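Local coordinates for protein PA4485 (Pseudomonas aeruginosa, PDB 4AVR) that probably cleaves the glycan strands of peptidoglycan as a lytic transglycosylase of the RlpA family, preferring naked strands without stem peptides, at residues 40-45 and 67-72; 53-58 and 73-78. All blocks are in the same frame, centred on the assembly; numbering follows the deposited sequence. Where two conformers were deposited one is given.

Interaction 1: 40-45 and 67-72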
ATOM      1  N   ALA A  40      -9.960  -2.293 -19.389  1.00 12.95           N
ATOM      2  CA  ALA A  40      -8.922  -1.840 -20.316  1.00 13.60           C
ATOM      3  C   ALA A  40      -7.568  -2.416 -19.915  1.00 12.86           C
ATOM      4  O   ALA A  40      -7.214  -2.434 -18.748  1.00 13.59           O
ATOM      5  CB  ALA A  40      -8.844  -0.319 -20.347  1.00 14.51           C
ATOM      6  N   ARG A  41      -6.824  -2.893 -20.907  1.00 13.25           N
ATOM      7  CA  ARG A  41      -5.458  -3.382 -20.715  1.00 13.22           C
ATOM      8  C   ARG A  41      -4.465  -2.261 -20.995  1.00 12.74           C
ATOM      9  O   ARG A  41      -4.576  -1.561 -21.997  1.00 14.09           O
ATOM     10  CB  ARG A  41      -5.165  -4.598 -21.616  1.00 15.78           C
ATOM     11  CG  ARG A  41      -5.965  -5.837 -21.243  1.00 19.28           C
ATOM     12  CD  ARG A  41      -5.762  -7.028 -22.169  1.00 26.06           C
ATOM     13  NE  ARG A  41      -4.404  -7.589 -22.147  1.00 33.19           N
ATOM     14  CZ  ARG A  41      -3.522  -7.535 -23.148  1.00 42.41           C
ATOM     15  NH1 ARG A  41      -3.814  -6.924 -24.290  1.00 37.63           N
ATOM     16  NH2 ARG A  41      -2.332  -8.100 -22.997  1.00 38.37           N
ATOM     17  N   VAL A  42      -3.482  -2.129 -20.110  1.00 11.87           N
ATOM     18  CA  VAL A  42      -2.508  -1.063 -20.169  1.00 12.15           C
ATOM     19  C   VAL A  42      -1.113  -1.629 -19.945  1.00 11.49           C
ATOM     20  O   VAL A  42      -0.885  -2.324 -18.953  1.00 12.04           O
ATOM     21  CB  VAL A  42      -2.816  -0.031 -19.065  1.00 12.63           C
ATOM     22  CG1 VAL A  42      -1.820   1.121 -19.077  1.00 14.06           C
ATOM     23  CG2 VAL A  42      -4.248   0.497 -19.188  1.00 14.41           C
ATOM     24  N   ARG A  43      -0.181  -1.335 -20.856  1.00 11.46           N
ATOM     25  CA  ARG A  43       1.225  -1.643 -20.626  1.00 11.32           C
ATOM     26  C   ARG A  43       1.859  -0.516 -19.817  1.00 10.67           C
ATOM     27  O   ARG A  43       1.822   0.644 -20.223  1.00 11.86           O
ATOM     28  CB  ARG A  43       1.993  -1.847 -21.925  1.00 13.34           C
ATOM     29  CG  ARG A  43       3.443  -2.268 -21.673  1.00 15.03           C
ATOM     30  CD  ARG A  43       4.141  -2.773 -22.931  1.00 20.82           C
ATOM     31  NE  ARG A  43       3.768  -4.179 -23.156  1.00 27.55           N
ATOM     32  CZ  ARG A  43       3.143  -4.698 -24.218  1.00 38.80           C
ATOM     33  NH1 ARG A  43       2.819  -3.968 -25.288  1.00 48.36           N
ATOM     34  NH2 ARG A  43       2.867  -6.002 -24.212  1.00 46.54           N
ATOM     35  N   VAL A  44       2.443  -0.884 -18.685  1.00 10.09           N
ATOM     36  CA  VAL A  44       3.097   0.046 -17.781  1.00  9.55           C
ATOM     37  C   VAL A  44       4.595  -0.247 -17.817  1.00  9.72           C
ATOM     38  O   VAL A  44       4.995  -1.386 -17.611  1.00 10.65           O
ATOM     39  CB  VAL A  44       2.575  -0.141 -16.344  1.00  9.81           C
ATOM     40  CG1 VAL A  44       3.222   0.863 -15.410  1.00 10.28           C
ATOM     41  CG2 VAL A  44       1.062  -0.036 -16.314  1.00 11.16           C
ATOM     42  N   THR A  45       5.406   0.781 -18.070  1.00  9.34           N
ATOM     43  CA  THR A  45       6.857   0.644 -18.088  1.00  9.58           C
ATOM     44  C   THR A  45       7.439   1.525 -16.995  1.00  8.88           C
ATOM     45  O   THR A  45       7.206   2.730 -16.968  1.00  9.39           O
ATOM     46  CB  THR A  45       7.440   1.069 -19.444  1.00 10.81           C
ATOM     47  OG1 THR A  45       6.859   0.286 -20.482  1.00 12.96           O
ATOM     48  CG2 THR A  45       8.961   0.907 -19.472  1.00 12.27           C
ATOM     49  N   ARG A  67       0.108  11.660 -10.007  1.00 12.93           N
ATOM     50  CA  ARG A  67       0.031  10.199  -9.929  0.50 11.83           C
ATOM     51  C   ARG A  67      -0.949   9.736 -11.004  1.00 11.71           C
ATOM     52  O   ARG A  67      -2.094  10.174 -11.027  1.00 15.29           O
ATOM     53  CB  ARG A  67      -0.384   9.752  -8.509  0.50 14.96           C
ATOM     54  CG  ARG A  67      -0.224   8.244  -8.232  0.50 16.37           C
ATOM     55  CD  ARG A  67      -0.282   7.910  -6.746  0.50 18.37           C
ATOM     56  NE  ARG A  67       0.703   8.662  -5.977  0.50 15.97           N
ATOM     57  CZ  ARG A  67       0.532   9.089  -4.724  0.50 17.74           C
ATOM     58  NH1 ARG A  67      -0.608   8.863  -4.069  0.50 17.94           N
ATOM     59  NH2 ARG A  67       1.499   9.805  -4.150  0.50 17.88           N
ATOM     60  N   ILE A  68      -0.496   8.846 -11.896  1.00  9.43           N
ATOM     61  CA  ILE A  68      -1.285   8.416 -13.043  1.00  9.62           C
ATOM     62  C   ILE A  68      -1.923   7.041 -12.873  1.00  9.08           C
ATOM     63  O   ILE A  68      -2.962   6.786 -13.472  1.00  9.94           O
ATOM     64  CB  ILE A  68      -0.416   8.473 -14.335  1.00 10.54           C
ATOM     65  CG1 ILE A  68      -1.289   8.420 -15.592  1.00 11.77           C
ATOM     66  CG2 ILE A  68       0.670   7.409 -14.367  1.00 11.04           C
ATOM     67  CD1 ILE A  68      -0.516   8.741 -16.857  1.00 13.75           C
ATOM     68  N   ILE A  69      -1.318   6.157 -12.086  1.00  8.69           N
ATOM     69  CA  ILE A  69      -1.826   4.792 -11.970  1.00  8.84           C
ATOM     70  C   ILE A  69      -1.408   4.214 -10.633  1.00  8.66           C
ATOM     71  O   ILE A  69      -0.332   4.516 -10.141  1.00 10.12           O
ATOM     72  CB  ILE A  69      -1.331   3.937 -13.165  1.00  9.41           C
ATOM     73  CG1 ILE A  69      -2.120   2.637 -13.334  1.00 10.56           C
ATOM     74  CG2 ILE A  69       0.177   3.703 -13.120  1.00 10.65           C
ATOM     75  CD1 ILE A  69      -1.937   1.997 -14.695  1.00 12.52           C
ATOM     76  N   ASP A  70      -2.284   3.405 -10.037  1.00  8.18           N
ATOM     77  CA  ASP A  70      -1.969   2.640  -8.835  1.00  8.23           C
ATOM     78  C   ASP A  70      -2.107   1.169  -9.179  1.00  8.00           C
ATOM     79  O   ASP A  70      -3.153   0.770  -9.672  1.00  9.77           O
ATOM     80  CB  ASP A  70      -2.944   2.971  -7.695  1.00  9.37           C
ATOM     81  CG  ASP A  70      -2.995   4.463  -7.346  1.00 11.33           C
ATOM     82  OD1 ASP A  70      -1.991   5.191  -7.520  1.00 12.77           O
ATOM     83  OD2 ASP A  70      -4.064   4.912  -6.893  1.00 13.77           O
ATOM     84  N   VAL A  71      -1.072   0.366  -8.924  1.00  7.75           N
ATOM     85  CA  VAL A  71      -1.063  -1.028  -9.369  1.00  7.63           C
ATOM     86  C   VAL A  71      -1.113  -1.996  -8.184  1.00  7.41           C
ATOM     87  O   VAL A  71      -0.807  -1.642  -7.048  1.00  7.83           O
ATOM     88  CB  VAL A  71       0.170  -1.325 -10.270  1.00  8.45           C
ATOM     89  CG1 VAL A  71       0.222  -0.350 -11.440  1.00  9.69           C
ATOM     90  CG2 VAL A  71       1.464  -1.300  -9.469  1.00  9.16           C
ATOM     91  N   SER A  72      -1.492  -3.233  -8.476  1.00  7.64           N
ATOM     92  CA  SER A  72      -1.495  -4.280  -7.465  1.00  8.24           C
ATOM     93  C   SER A  72      -0.083  -4.614  -6.992  1.00  8.26           C
ATOM     94  O   SER A  72       0.909  -4.309  -7.654  1.00  8.55           O
ATOM     95  CB  SER A  72      -2.120  -5.538  -8.022  1.00  8.63           C
ATOM     96  OG  SER A  72      -1.274  -6.068  -9.040  1.00 10.08           O
TER

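Interaction 2: 53-58 and 73-78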
ATOM      1  N   VAL A  53       5.005  -4.371 -17.414  1.00 11.17           N
ATOM      2  CA  VAL A  53       3.925  -5.332 -17.175  1.00 11.50           C
ATOM      3  C   VAL A  53       2.675  -4.848 -17.887  1.00 10.75           C
ATOM      4  O   VAL A  53       2.595  -3.690 -18.291  1.00 11.52           O
ATOM      5  CB  VAL A  53       3.601  -5.508 -15.676  1.00 12.28           C
ATOM      6  CG1 VAL A  53       4.821  -5.987 -14.899  1.00 13.77           C
ATOM      7  CG2 VAL A  53       3.042  -4.242 -15.079  1.00 12.88           C
ATOM      8  N   VAL A  54       1.694  -5.740 -18.022  1.00 11.08           N
ATOM      9  CA  VAL A  54       0.361  -5.371 -18.501  1.00 11.01           C
ATOM     10  C   VAL A  54      -0.622  -5.559 -17.353  1.00 10.71           C
ATOM     11  O   VAL A  54      -0.653  -6.618 -16.708  1.00 12.45           O
ATOM     12  CB  VAL A  54      -0.047  -6.203 -19.721  1.00 12.87           C
ATOM     13  CG1 VAL A  54      -1.467  -5.860 -20.145  1.00 14.34           C
ATOM     14  CG2 VAL A  54       0.916  -5.951 -20.871  1.00 14.46           C
ATOM     15  N   VAL A  55      -1.390  -4.511 -17.083  1.00 10.47           N
ATOM     16  CA  VAL A  55      -2.431  -4.547 -16.055  1.00 10.31           C
ATOM     17  C   VAL A  55      -3.791  -4.279 -16.674  1.00 10.17           C
ATOM     18  O   VAL A  55      -3.902  -3.762 -17.787  1.00 11.61           O
ATOM     19  CB  VAL A  55      -2.158  -3.528 -14.928  1.00 10.68           C
ATOM     20  CG1 VAL A  55      -0.894  -3.892 -14.150  1.00 13.13           C
ATOM     21  CG2 VAL A  55      -2.102  -2.102 -15.475  1.00 11.24           C
ATOM     22  N   ARG A  56      -4.820  -4.672 -15.927  1.00 10.27           N
ATOM     23  CA  ARG A  56      -6.219  -4.477 -16.294  1.00 10.75           C
ATOM     24  C   ARG A  56      -6.825  -3.461 -15.329  1.00 10.10           C
ATOM     25  O   ARG A  56      -6.688  -3.601 -14.109  1.00 10.51           O
ATOM     26  CB  ARG A  56      -6.909  -5.849 -16.137  1.00 13.37           C
ATOM     27  CG  ARG A  56      -8.398  -5.910 -16.346  1.00 13.12           C
ATOM     28  CD  ARG A  56      -8.868  -7.357 -16.248  1.00 14.72           C
ATOM     29  NE  ARG A  56      -8.637  -8.007 -14.942  1.00 14.95           N
ATOM     30  CZ  ARG A  56      -9.472  -7.928 -13.911  1.00 14.91           C
ATOM     31  NH1 ARG A  56     -10.599  -7.228 -13.996  1.00 16.66           N
ATOM     32  NH2 ARG A  56      -9.196  -8.568 -12.788  1.00 15.48           N
ATOM     33  N   ILE A  57      -7.518  -2.442 -15.844  1.00  9.93           N
ATOM     34  CA  ILE A  57      -8.097  -1.395 -15.008  1.00  9.94           C
ATOM     35  C   ILE A  57      -9.363  -1.918 -14.311  1.00  9.74           C
ATOM     36  O   ILE A  57     -10.289  -2.400 -14.969  1.00 11.19           O
ATOM     37  CB  ILE A  57      -8.430  -0.121 -15.825  1.00 10.74           C
ATOM     38  CG1 ILE A  57      -7.162   0.394 -16.540  1.00 10.95           C
ATOM     39  CG2 ILE A  57      -9.081   0.937 -14.938  1.00 11.60           C
ATOM     40  CD1 ILE A  57      -5.961   0.630 -15.631  1.00 11.55           C
ATOM     41  N   ASN A  58      -9.398  -1.811 -12.993  1.00  9.39           N
ATOM     42  CA  ASN A  58     -10.586  -2.211 -12.229  1.00  9.89           C
ATOM     43  C   ASN A  58     -10.934  -1.255 -11.094  1.00  9.57           C
ATOM     44  O   ASN A  58     -11.742  -1.601 -10.249  1.00 10.28           O
ATOM     45  CB  ASN A  58     -10.479  -3.666 -11.724  1.00 10.30           C
ATOM     46  CG  ASN A  58      -9.588  -3.791 -10.518  1.00 10.38           C
ATOM     47  OD1 ASN A  58      -8.849  -2.866 -10.190  1.00 10.44           O
ATOM     48  ND2 ASN A  58      -9.662  -4.940  -9.834  1.00 11.07           N
ATOM     49  N   ARG A  73      -0.001  -5.311  -5.859  1.00  8.65           N
ATOM     50  CA  ARG A  73       1.294  -5.765  -5.362  1.00  9.21           C
ATOM     51  C   ARG A  73       2.033  -6.619  -6.384  1.00  9.05           C
ATOM     52  O   ARG A  73       3.235  -6.442  -6.604  1.00  9.51           O
ATOM     53  CB  ARG A  73       1.119  -6.542  -4.055  1.00 11.20           C
ATOM     54  CG  ARG A  73       2.448  -6.782  -3.332  1.00 11.85           C
ATOM     55  CD  ARG A  73       2.853  -8.196  -3.139  1.00 18.34           C
ATOM     56  NE  ARG A  73       1.799  -9.121  -3.000  1.00 20.38           N
ATOM     57  CZ  ARG A  73       1.491 -10.195  -3.718  1.00 16.39           C
ATOM     58  NH1 ARG A  73       2.161 -10.699  -4.768  1.00 16.46           N
ATOM     59  NH2 ARG A  73       0.412 -10.782  -3.296  1.00 17.74           N
ATOM     60  N   LYS A  74       1.339  -7.567  -7.000  1.00  9.48           N
ATOM     61  CA  LYS A  74       1.969  -8.443  -7.981  1.00  9.76           C
ATOM     62  C   LYS A  74       2.498  -7.637  -9.166  1.00  9.59           C
ATOM     63  O   LYS A  74       3.594  -7.917  -9.680  1.00 10.64           O
ATOM     64  CB  LYS A  74       0.990  -9.524  -8.448  1.00 10.74           C
ATOM     65  CG  LYS A  74       1.582 -10.507  -9.430  1.00 12.83           C
ATOM     66  CD  LYS A  74       2.583 -11.425  -8.790  1.00 20.04           C
ATOM     67  CE  LYS A  74       2.992 -12.531  -9.752  1.00 27.36           C
ATOM     68  NZ  LYS A  74       4.059 -13.412  -9.193  1.00 40.29           N
ATOM     69  N   ALA A  75       1.745  -6.637  -9.619  1.00  9.11           N
ATOM     70  CA  ALA A  75       2.224  -5.784 -10.708  1.00  9.33           C
ATOM     71  C   ALA A  75       3.461  -4.995 -10.273  1.00  9.00           C
ATOM     72  O   ALA A  75       4.400  -4.818 -11.058  1.00  9.81           O
ATOM     73  CB  ALA A  75       1.121  -4.850 -11.179  1.00  9.56           C
ATOM     74  N   ALA A  76       3.460  -4.506  -9.040  1.00  8.77           N
ATOM     75  CA  ALA A  76       4.610  -3.777  -8.511  1.00  9.43           C
ATOM     76  C   ALA A  76       5.859  -4.644  -8.475  1.00 10.14           C
ATOM     77  O   ALA A  76       6.965  -4.177  -8.759  1.00 11.22           O
ATOM     78  CB  ALA A  76       4.312  -3.229  -7.145  1.00  9.92           C
ATOM     79  N   GLU A  77       5.694  -5.922  -8.143  1.00 10.36           N
ATOM     80  CA  GLU A  77       6.814  -6.873  -8.219  1.00 11.24           C
ATOM     81  C   GLU A  77       7.355  -6.979  -9.641  1.00 11.59           C
ATOM     82  O   GLU A  77       8.566  -6.931  -9.855  1.00 13.19           O
ATOM     83  CB  GLU A  77       6.389  -8.257  -7.707  1.00 12.73           C
ATOM     84  CG  GLU A  77       6.110  -8.262  -6.214  1.00 13.55           C
ATOM     85  CD  GLU A  77       5.465  -9.514  -5.684  1.00 15.76           C
ATOM     86  OE1 GLU A  77       4.736 -10.222  -6.397  1.00 19.57           O
ATOM     87  OE2 GLU A  77       5.550  -9.724  -4.455  1.00 18.96           O
ATOM     88  N   GLY A  78       6.459  -7.114 -10.617  1.00 11.61           N
ATOM     89  CA  GLY A  78       6.876  -7.195 -12.016  1.00 12.30           C
ATOM     90  C   GLY A  78       7.574  -5.926 -12.498  1.00 11.54           C
ATOM     91  O   GLY A  78       8.434  -5.988 -13.363  1.00 13.90           O
TER

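Interaction 1: 40-45 and 67-72
Ile69 reaches across the protein interior to Val44, its terminal methyl CD1 lying 4.0 Å from Val44 CG2. The two side chains approach at a slant, each leaving its backbone toward the other strand. Isoleucine suits this place because its longer branch can span the gap: CG1 stands anti to the backbone N (chi1 -164°), and chi2 carries on nearly straight, putting CD1 at the far end of an extended arm. Val44 offers the methyl that lies beside its own backbone N. Strands 41-46 and 67-71 are not neighbours in the sheet, and no hydrogen bond joins these segments; with the CA atoms of Val44 and Ile69 9.0 Å apart, aliphatic groups meet across the inside of a fold that the family identifies as a double-psi beta-barrel. Val42, two residues before Val44 on the same strand, also points inward, and its CG1 comes within 4.5 Å of Ile69 CD1, a looser approach. Short, branched valine suffices at both positions, since isoleucine supplies the reach. Strand 87-93 adds Val89 beside Val44 and Ile91 beside Val42, while Ile69 packs on Ala6 of strand 2-8. Asp70, next to Ile69, instead forms a salt bridge with Arg12 of the second subunit.

Interaction 2: 53-58 and 73-78
Val53 lies against the helical turn from Ala75 to Gly78, and its two methyls divide the work. From CB, which points toward the helix, the branch CG1 leaves beside the backbone N, anti to the carbonyl carbon (chi1 -59°). It ends on bare main chain: Gly78 CA and Gly78 C are both 3.7 Å from Val53 CG1, and Ala75 O lies 4.0 Å from the same methyl. Glycine fits here because it has no side chain to keep the strand's methyl off the helix backbone. The other branch, CG2, sits between the backbone N and the carbonyl carbon and turns to Ala75, with 4.4 Å between Val53 CG2 and Ala75 CB. Two residues along the strand, Val55 uses the same rotamer, and its CG1 approaches Ala75 CB to 3.7 Å. The small methyl of alanine thus faces both valines and allows close approach. Strand and helix run nearly antiparallel, at 163°, their axes 8.8 Å apart at closest. In the double-psi beta-barrel indicated by the family, this short helix follows directly on strand 67-71 and covers part of strand 52-59. Ser72 caps its first turn, OG accepting from Ala75 N. On the helix itself, Arg73 NH1 donates to Glu77 OE1 at 3.1 Å, a salt bridge across one turn. The oxygen lies almost in the guanidinium plane, whereas the donor stands above the carboxylate plane, 39° out of it. Arginine and glutamate suit these positions because their opposite charges, one turn apart, can meet where neither takes part in the contact with the strand. Arg73 NH2 also bonds to Asn27 OD1, and the Arg73 side chain packs on Tyr8 of the second subunit.

How the interactions relate
The centres of interactions 1 and 2 are 7 Å apart, and the two are joined through neighbouring antiparallel strands of one sheet: 41-46 contributes to the first and 52-59 to the second. Probable hydrogen bonds link them directly, from Val44 N to Val53 O (2.8 Å) and from Val42 N to Val55 O (2.9 Å). Along the chain the segments come in the order 40-45, 53-58, 67-72, 73-78, so the two contacts alternate. Segments 67-72 and 73-78 are continuous, with strand 67-71 running into helix 73-79; one hairpin pair of strands therefore faces one strand-helix unit. Both of these segments also carry residues that reach the second subunit, though not those that touch across the two contacts.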